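Local coordinates for protein cellulase (Bacteroides salanitronis, PDB 6WQY) that probably hydrolyses beta-1,4-glucan chains as a broad-specificity endoglucanase of glycosyl hydrolase family 5, this chain being the catalytic TIM-barrel part of a longer protein, at residues A[39-44]-A[77-82]; A[155-160]-A[212-217]. All blocks are in the same frame, centred on the assembly; numbering follows the deposited sequence. Where two conformers were deposited one is given.

Contact 1: A[39-44]-A[77-82]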
ATOM      1  N   ASN A  39       4.997  -7.317  -7.457  1.00  8.65           N
ATOM      2  CA  ASN A  39       5.881  -8.401  -7.905  1.00  9.36           C
ATOM      3  C   ASN A  39       7.139  -7.844  -8.564  1.00  8.78           C
ATOM      4  O   ASN A  39       7.611  -8.346  -9.581  1.00  9.61           O
ATOM      5  CB  ASN A  39       5.169  -9.405  -8.804  1.00 10.35           C
ATOM      6  CG  ASN A  39       4.270 -10.354  -8.037  1.00 11.00           C
ATOM      7  OD1 ASN A  39       4.018 -10.172  -6.865  1.00 12.11           O
ATOM      8  ND2 ASN A  39       3.783 -11.387  -8.722  1.00 12.90           N
ATOM      9  N   GLN A  40       7.703  -6.813  -7.946  1.00  8.46           N
ATOM     10  CA  GLN A  40       8.810  -6.037  -8.502  1.00  8.24           C
ATOM     11  C   GLN A  40       9.887  -5.942  -7.421  1.00  8.29           C
ATOM     12  O   GLN A  40      10.524  -6.957  -7.112  1.00  8.56           O
ATOM     13  CB  GLN A  40       8.288  -4.711  -9.044  1.00  8.58           C
ATOM     14  CG  GLN A  40       9.219  -4.047 -10.042  1.00  8.51           C
ATOM     15  CD  GLN A  40       9.140  -4.661 -11.424  1.00  8.10           C
ATOM     16  OE1 GLN A  40       8.068  -4.987 -11.921  1.00  9.07           O
ATOM     17  NE2 GLN A  40      10.286  -4.791 -12.073  1.00  9.43           N
ATOM     18  N   LEU A  41      10.096  -4.774  -6.799  1.00  8.24           N
ATOM     19  CA  LEU A  41      11.088  -4.709  -5.721  1.00  8.43           C
ATOM     20  C   LEU A  41      10.649  -5.485  -4.486  1.00  7.99           C
ATOM     21  O   LEU A  41      11.475  -5.725  -3.590  1.00  8.82           O
ATOM     22  CB  LEU A  41      11.454  -3.271  -5.376  1.00  8.49           C
ATOM     23  CG  LEU A  41      12.126  -2.489  -6.495  1.00  9.67           C
ATOM     24  CD1 LEU A  41      12.397  -1.051  -6.089  1.00 11.03           C
ATOM     25  CD2 LEU A  41      13.419  -3.140  -6.942  1.00 14.99           C
ATOM     26  N   ASP A  42       9.376  -5.882  -4.427  1.00  8.27           N
ATOM     27  CA  ASP A  42       8.887  -6.785  -3.399  1.00  8.00           C
ATOM     28  C   ASP A  42       9.283  -8.241  -3.635  1.00  8.00           C
ATOM     29  O   ASP A  42       9.259  -9.040  -2.680  1.00  8.43           O
ATOM     30  CB  ASP A  42       7.357  -6.684  -3.229  1.00  8.51           C
ATOM     31  CG  ASP A  42       6.578  -6.640  -4.549  1.00  8.76           C
ATOM     32  OD1 ASP A  42       6.964  -5.884  -5.472  1.00  8.96           O
ATOM     33  OD2 ASP A  42       5.546  -7.364  -4.640  1.00 10.74           O
ATOM     34  N   ALA A  43       9.623  -8.606  -4.866  1.00  8.76           N
ATOM     35  CA  ALA A  43       9.904  -9.996  -5.191  1.00  9.19           C
ATOM     36  C   ALA A  43      11.202 -10.442  -4.529  1.00  9.21           C
ATOM     37  O   ALA A  43      12.166  -9.675  -4.411  1.00 10.06           O
ATOM     38  CB  ALA A  43      10.013 -10.174  -6.702  1.00  9.30           C
ATOM     39  N   HIS A  44      11.230 -11.701  -4.115  1.00  9.92           N
ATOM     40  CA  HIS A  44      12.412 -12.262  -3.482  1.00 10.62           C
ATOM     41  C   HIS A  44      12.450 -13.752  -3.790  1.00 11.49           C
ATOM     42  O   HIS A  44      11.406 -14.397  -3.921  1.00 12.66           O
ATOM     43  CB  HIS A  44      12.439 -12.002  -1.973  1.00 11.84           C
ATOM     44  CG  HIS A  44      11.245 -12.528  -1.247  1.00 11.91           C
ATOM     45  ND1 HIS A  44      11.281 -13.700  -0.514  1.00 15.47           N
ATOM     46  CD2 HIS A  44       9.988 -12.046  -1.133  1.00 11.76           C
ATOM     47  CE1 HIS A  44      10.088 -13.911   0.016  1.00 15.61           C
ATOM     48  NE2 HIS A  44       9.286 -12.923  -0.343  1.00 12.39           N
ATOM     49  N   ILE A  77       5.451   1.690  -4.235  1.00  7.66           N
ATOM     50  CA  ILE A  77       6.616   0.907  -4.621  1.00  8.22           C
ATOM     51  C   ILE A  77       6.926   0.002  -3.431  1.00  7.61           C
ATOM     52  O   ILE A  77       7.713   0.369  -2.539  1.00  8.49           O
ATOM     53  CB  ILE A  77       7.810   1.829  -4.935  1.00  8.56           C
ATOM     54  CG1 ILE A  77       7.480   2.828  -6.050  1.00  9.57           C
ATOM     55  CG2 ILE A  77       9.036   0.997  -5.301  1.00  8.87           C
ATOM     56  CD1 ILE A  77       8.413   4.020  -6.105  1.00 11.33           C
ATOM     57  N   PRO A  78       6.335  -1.184  -3.361  1.00  7.85           N
ATOM     58  CA  PRO A  78       6.700  -2.124  -2.296  1.00  8.17           C
ATOM     59  C   PRO A  78       8.157  -2.520  -2.457  1.00  7.56           C
ATOM     60  O   PRO A  78       8.616  -2.796  -3.570  1.00  8.71           O
ATOM     61  CB  PRO A  78       5.755  -3.305  -2.515  1.00 10.15           C
ATOM     62  CG  PRO A  78       5.122  -3.121  -3.801  1.00 13.13           C
ATOM     63  CD  PRO A  78       5.279  -1.707  -4.238  1.00  7.97           C
ATOM     64  N   VAL A  79       8.886  -2.581  -1.335  1.00  7.43           N
ATOM     65  CA  VAL A  79      10.299  -2.951  -1.368  1.00  7.71           C
ATOM     66  C   VAL A  79      10.541  -4.022  -0.309  1.00  7.59           C
ATOM     67  O   VAL A  79      10.336  -3.776   0.885  1.00  7.66           O
ATOM     68  CB  VAL A  79      11.245  -1.766  -1.109  1.00  8.01           C
ATOM     69  CG1 VAL A  79      12.695  -2.251  -1.202  1.00  8.51           C
ATOM     70  CG2 VAL A  79      10.995  -0.634  -2.084  1.00  9.04           C
ATOM     71  N   THR A  80      11.001  -5.189  -0.752  1.00  7.88           N
ATOM     72  CA  THR A  80      11.510  -6.225   0.132  1.00  7.88           C
ATOM     73  C   THR A  80      13.017  -6.054   0.248  1.00  7.79           C
ATOM     74  O   THR A  80      13.705  -5.873  -0.763  1.00  8.76           O
ATOM     75  CB  THR A  80      11.147  -7.595  -0.425  1.00  8.22           C
ATOM     76  OG1 THR A  80       9.725  -7.725  -0.353  1.00  7.99           O
ATOM     77  CG2 THR A  80      11.806  -8.728   0.347  1.00  9.35           C
ATOM     78  N   TRP A  81      13.536  -6.109   1.484  1.00  8.03           N
ATOM     79  CA  TRP A  81      14.931  -5.805   1.759  1.00  8.35           C
ATOM     80  C   TRP A  81      15.705  -7.052   2.167  1.00  8.94           C
ATOM     81  O   TRP A  81      16.902  -6.962   2.486  1.00  9.54           O
ATOM     82  CB  TRP A  81      15.043  -4.725   2.845  1.00  8.40           C
ATOM     83  CG  TRP A  81      14.309  -3.448   2.518  1.00  8.38           C
ATOM     84  CD1 TRP A  81      12.991  -3.201   2.722  1.00  8.49           C
ATOM     85  CD2 TRP A  81      14.846  -2.251   1.931  1.00  8.46           C
ATOM     86  NE1 TRP A  81      12.663  -1.929   2.316  1.00  8.79           N
ATOM     87  CE2 TRP A  81      13.786  -1.328   1.829  1.00  8.51           C
ATOM     88  CE3 TRP A  81      16.112  -1.867   1.483  1.00  9.44           C
ATOM     89  CZ2 TRP A  81      13.955  -0.055   1.294  1.00  9.36           C
ATOM     90  CZ3 TRP A  81      16.269  -0.602   0.950  1.00 10.04           C
ATOM     91  CH2 TRP A  81      15.202   0.288   0.871  1.00  9.92           C
ATOM     92  N   LEU A  82      15.038  -8.204   2.185  1.00  9.06           N
ATOM     93  CA  LEU A  82      15.648  -9.463   2.573  1.00  9.69           C
ATOM     94  C   LEU A  82      16.910  -9.719   1.764  1.00  9.52           C
ATOM     95  O   LEU A  82      16.953  -9.526   0.549  1.00 10.26           O
ATOM     96  CB  LEU A  82      14.646 -10.601   2.343  1.00  9.70           C
ATOM     97  CG  LEU A  82      13.409 -10.583   3.243  1.00 10.50           C
ATOM     98  CD1 LEU A  82      12.406 -11.632   2.758  1.00 11.67           C
ATOM     99  CD2 LEU A  82      13.780 -10.811   4.679  1.00 11.42           C
TER
HETATM  100  O   HOH W   1       8.224  -2.550  -6.296  1.00  8.68           O
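The H44 imidazole takes the CD1 methyl of L82 over one face, a CH-pi contact 4.2 Å from the ring centroid and 16° off the normal, set toward the rim near ND1. The T80 CG2 methyl approaches the same ring obliquely, while the carbonyl oxygen of D42 lies in plane at its edge. W54 and H121 also meet this imidazole. D42 and P78 run side by side and point the same way, with OD1 of D42 3.7 Å from CG of P78. With its CG wedged between backbone N and carbonyl carbon (chi1 44°), D42 turns back over its own loop: OD1 accepts from Q40 N at 2.7 Å, from above the carboxylate plane, and OD2 offers its syn lone pair to N39 N. Together with the type I turn from Q40 to A43, these bonds hold the loop folded. T80 then joins the two segments twice. Its backbone N donates almost straight to L41 O (2.9 Å, 165°), and its OG1, set beside the backbone N, donates to D42 O at 2.7 Å; the same hydroxyl is also bonded to H121 N. A water completes the seam, accepting from L41 N and donating to P78 O, which lies 2.8 Å from the water oxygen. L41 CD1 meets I77 CG2 at 4.0 Å. The contact thus joins the loops that follow neighbouring barrel strands 34-37 and 74-77; V79 N donates to the side chain of N118, ending strand 114-118, and W81 N to that of D122 in the following loop, while V79 and W81 pack on helix 95-110, W81 also reaching helix 139-159.

Contact 2: A[155-160]-A[212-217]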
ATOM      1  N   GLN A 155      18.570   4.886   7.651  1.00  9.80           N
ATOM      2  CA  GLN A 155      19.310   4.877   6.394  1.00  9.90           C
ATOM      3  C   GLN A 155      18.426   5.256   5.212  1.00 10.10           C
ATOM      4  O   GLN A 155      18.863   5.997   4.314  1.00 10.30           O
ATOM      5  CB  GLN A 155      19.928   3.503   6.165  1.00 10.58           C
ATOM      6  CG  GLN A 155      21.068   3.163   7.087  1.00 10.64           C
ATOM      7  CD  GLN A 155      21.418   1.705   6.979  1.00 10.77           C
ATOM      8  OE1 GLN A 155      22.116   1.296   6.050  1.00 12.28           O
ATOM      9  NE2 GLN A 155      20.916   0.910   7.899  1.00 11.13           N
ATOM     10  N   ILE A 156      17.202   4.734   5.159  1.00  9.38           N
ATOM     11  CA  ILE A 156      16.310   5.066   4.048  1.00  9.34           C
ATOM     12  C   ILE A 156      15.972   6.549   4.078  1.00  9.98           C
ATOM     13  O   ILE A 156      16.052   7.253   3.060  1.00 10.26           O
ATOM     14  CB  ILE A 156      15.052   4.182   4.097  1.00  9.32           C
ATOM     15  CG1 ILE A 156      15.409   2.707   3.913  1.00 10.03           C
ATOM     16  CG2 ILE A 156      14.052   4.645   3.053  1.00  9.89           C
ATOM     17  CD1 ILE A 156      14.303   1.757   4.385  1.00 10.62           C
ATOM     18  N   ALA A 157      15.616   7.059   5.258  1.00  9.84           N
ATOM     19  CA  ALA A 157      15.291   8.477   5.377  1.00 11.02           C
ATOM     20  C   ALA A 157      16.475   9.343   4.982  1.00 11.43           C
ATOM     21  O   ALA A 157      16.314  10.357   4.279  1.00 11.76           O
ATOM     22  CB  ALA A 157      14.856   8.786   6.807  1.00 12.10           C
ATOM     23  N   ASN A 158      17.682   8.985   5.416  1.00 11.51           N
ATOM     24  CA  ASN A 158      18.848   9.792   5.069  1.00 12.58           C
ATOM     25  C   ASN A 158      19.097   9.774   3.564  1.00 11.68           C
ATOM     26  O   ASN A 158      19.505  10.780   2.980  1.00 12.76           O
ATOM     27  CB  ASN A 158      20.071   9.317   5.850  1.00 13.60           C
ATOM     28  CG  ASN A 158      20.079   9.817   7.288  1.00 13.36           C
ATOM     29  OD1 ASN A 158      19.489  10.839   7.612  1.00 18.57           O
ATOM     30  ND2 ASN A 158      20.778   9.091   8.153  1.00 18.03           N
ATOM     31  N   ARG A 159      18.868   8.635   2.916  1.00 11.19           N
ATOM     32  CA  ARG A 159      19.116   8.523   1.479  1.00 11.58           C
ATOM     33  C   ARG A 159      18.163   9.389   0.669  1.00 11.47           C
ATOM     34  O   ARG A 159      18.495   9.788  -0.455  1.00 13.45           O
ATOM     35  CB  ARG A 159      18.997   7.060   1.044  1.00 12.12           C
ATOM     36  CG  ARG A 159      19.239   6.792  -0.425  1.00 12.81           C
ATOM     37  CD  ARG A 159      20.661   7.163  -0.824  1.00 12.93           C
ATOM     38  NE  ARG A 159      20.967   6.844  -2.213  1.00 14.43           N
ATOM     39  CZ  ARG A 159      20.552   7.565  -3.252  1.00 14.90           C
ATOM     40  NH1 ARG A 159      19.819   8.649  -3.057  1.00 14.58           N
ATOM     41  NH2 ARG A 159      20.878   7.211  -4.480  1.00 14.87           N
ATOM     42  N   PHE A 160      16.989   9.683   1.211  1.00 11.32           N
ATOM     43  CA  PHE A 160      15.957  10.465   0.536  1.00 12.03           C
ATOM     44  C   PHE A 160      15.728  11.813   1.208  1.00 13.24           C
ATOM     45  O   PHE A 160      14.689  12.448   0.995  1.00 13.24           O
ATOM     46  CB  PHE A 160      14.670   9.648   0.431  1.00 11.59           C
ATOM     47  CG  PHE A 160      14.816   8.462  -0.468  1.00 10.49           C
ATOM     48  CD1 PHE A 160      14.993   8.644  -1.835  1.00 12.05           C
ATOM     49  CD2 PHE A 160      14.825   7.177   0.037  1.00 11.22           C
ATOM     50  CE1 PHE A 160      15.154   7.564  -2.679  1.00 12.56           C
ATOM     51  CE2 PHE A 160      14.994   6.094  -0.801  1.00 11.15           C
ATOM     52  CZ  PHE A 160      15.166   6.281  -2.154  1.00 11.39           C
ATOM     53  N   GLY A 212      15.335  17.880   8.722  1.00 17.09           N
ATOM     54  CA  GLY A 212      15.169  18.393   7.377  1.00 16.53           C
ATOM     55  C   GLY A 212      13.784  18.114   6.854  1.00 15.71           C
ATOM     56  O   GLY A 212      12.783  18.173   7.590  1.00 16.23           O
ATOM     57  N   ASN A 213      13.719  17.778   5.560  0.59 16.77           N
ATOM     58  CA  ASN A 213      12.449  17.457   4.929  0.59 15.54           C
ATOM     59  C   ASN A 213      11.759  16.292   5.621  0.59 13.97           C
ATOM     60  O   ASN A 213      10.526  16.203   5.608  0.59 14.34           O
ATOM     61  CB  ASN A 213      12.675  17.107   3.455  0.59 17.06           C
ATOM     62  CG  ASN A 213      13.058  18.312   2.621  0.59 19.71           C
ATOM     63  OD1 ASN A 213      12.413  19.360   2.695  0.59 28.32           O
ATOM     64  ND2 ASN A 213      14.117  18.173   1.830  0.59 17.37           N
ATOM     65  N   ASN A 214      12.527  15.380   6.216  1.00 13.32           N
ATOM     66  CA  ASN A 214      11.923  14.226   6.879  1.00 12.40           C
ATOM     67  C   ASN A 214      11.119  14.608   8.110  1.00 12.49           C
ATOM     68  O   ASN A 214      10.309  13.798   8.566  1.00 13.10           O
ATOM     69  CB  ASN A 214      13.002  13.197   7.201  1.00 12.44           C
ATOM     70  CG  ASN A 214      13.565  12.555   5.955  1.00 12.05           C
ATOM     71  OD1 ASN A 214      12.851  12.356   4.968  1.00 14.88           O
ATOM     72  ND2 ASN A 214      14.847  12.249   5.973  1.00 13.04           N
ATOM     73  N   GLN A 215      11.291  15.823   8.640  1.00 13.16           N
ATOM     74  CA  GLN A 215      10.501  16.259   9.787  1.00 12.77           C
ATOM     75  C   GLN A 215       9.044  16.483   9.428  1.00 12.93           C
ATOM     76  O   GLN A 215       8.167  16.382  10.298  1.00 15.69           O
ATOM     77  CB  GLN A 215      11.054  17.566  10.356  1.00 19.59           C
ATOM     78  CG  GLN A 215      12.436  17.444  10.912  1.00 37.64           C
ATOM     79  CD  GLN A 215      12.670  18.358  12.096  1.00 40.20           C
ATOM     80  OE1 GLN A 215      12.045  19.414  12.218  1.00 47.79           O
ATOM     81  NE2 GLN A 215      13.573  17.956  12.979  1.00 49.77           N
ATOM     82  N   THR A 216       8.760  16.806   8.165  1.00 12.39           N
ATOM     83  CA  THR A 216       7.419  17.183   7.736  1.00 12.08           C
ATOM     84  C   THR A 216       6.884  16.295   6.617  1.00 11.54           C
ATOM     85  O   THR A 216       5.855  16.628   6.017  1.00 11.94           O
ATOM     86  CB  THR A 216       7.380  18.662   7.310  1.00 15.14           C
ATOM     87  OG1 THR A 216       8.451  18.936   6.400  1.00 16.05           O
ATOM     88  CG2 THR A 216       7.527  19.577   8.519  1.00 16.71           C
ATOM     89  N   ARG A 217       7.553  15.187   6.328  1.00 10.94           N
ATOM     90  CA  ARG A 217       7.122  14.252   5.295  1.00 10.52           C
ATOM     91  C   ARG A 217       5.866  13.509   5.739  1.00 10.05           C
ATOM     92  O   ARG A 217       5.701  13.185   6.913  1.00 10.19           O
ATOM     93  CB  ARG A 217       8.245  13.237   5.055  1.00 11.32           C
ATOM     94  CG  ARG A 217       8.013  12.311   3.870  1.00 10.44           C
ATOM     95  CD  ARG A 217       9.185  11.388   3.589  1.00 10.28           C
ATOM     96  NE  ARG A 217      10.445  12.093   3.459  1.00 11.46           N
ATOM     97  CZ  ARG A 217      10.779  12.869   2.434  1.00 12.25           C
ATOM     98  NH1 ARG A 217       9.953  13.025   1.409  1.00 11.74           N
ATOM     99  NH2 ARG A 217      11.950  13.500   2.441  1.00 14.10           N
TER
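N214 lays its carboxamide beside the A157 methyl, ND2 standing 3.6 Å from A157 CB, and the same nitrogen donates to A157 O at 2.9 Å. This donor stands well above the carbonyl plane, 64° out of it, while F160 N, the amide that closes the last turn of the helix, reaches the same oxygen from the opposite face; two donors therefore grip the one oxygen. T210 OG1 also bonds to ND2. At the other end of the amide, OD1 takes both NE and NH2 of R217, each at 2.9 Å, in a side-on grip with the oxygen lying in the guanidinium plane. A bend at chi3 (-53°) turns the otherwise extended arginine back toward N214, and K163 O, G164 O and L167 O also accept from its NH1 and NH2. An alanine in place of N214 would probably leave A157 O without its side-chain donor and the NE of R217 without its acceptor OD1, though the main-chain oxygens would still hold the other N-H groups. The side chains of A157, N214 and R217 all touch F169 of strand 167-170. The arrangement ties the C-terminal end of helix 139-159 to the loop between helix 191-209 and strand 219-222, on the side of the TIM barrel where its helices lead into the next strands.

Both contacts belong to the same eight-stranded TIM barrel but to opposite ends of it: contact 1 joins loops that leave the C-terminal ends of strands, the end where family 5 enzymes carry their active site, whereas contact 2 lies where a helix ends and a strand is about to begin. Their centres are 21 Å apart, yet they touch through one pair, W81 CZ2 meeting I156 CD1 at 3.6 Å, so that helix 139-159 links them. Neither contact holds a magnesium ion: the H44 side chain is about 11 Å from a bound one and that of N158 about 8 Å. The N158 side chain is also about 9 Å from that of E95, a magnesium-binding residue of this protein, though no ion is bound to E95 here.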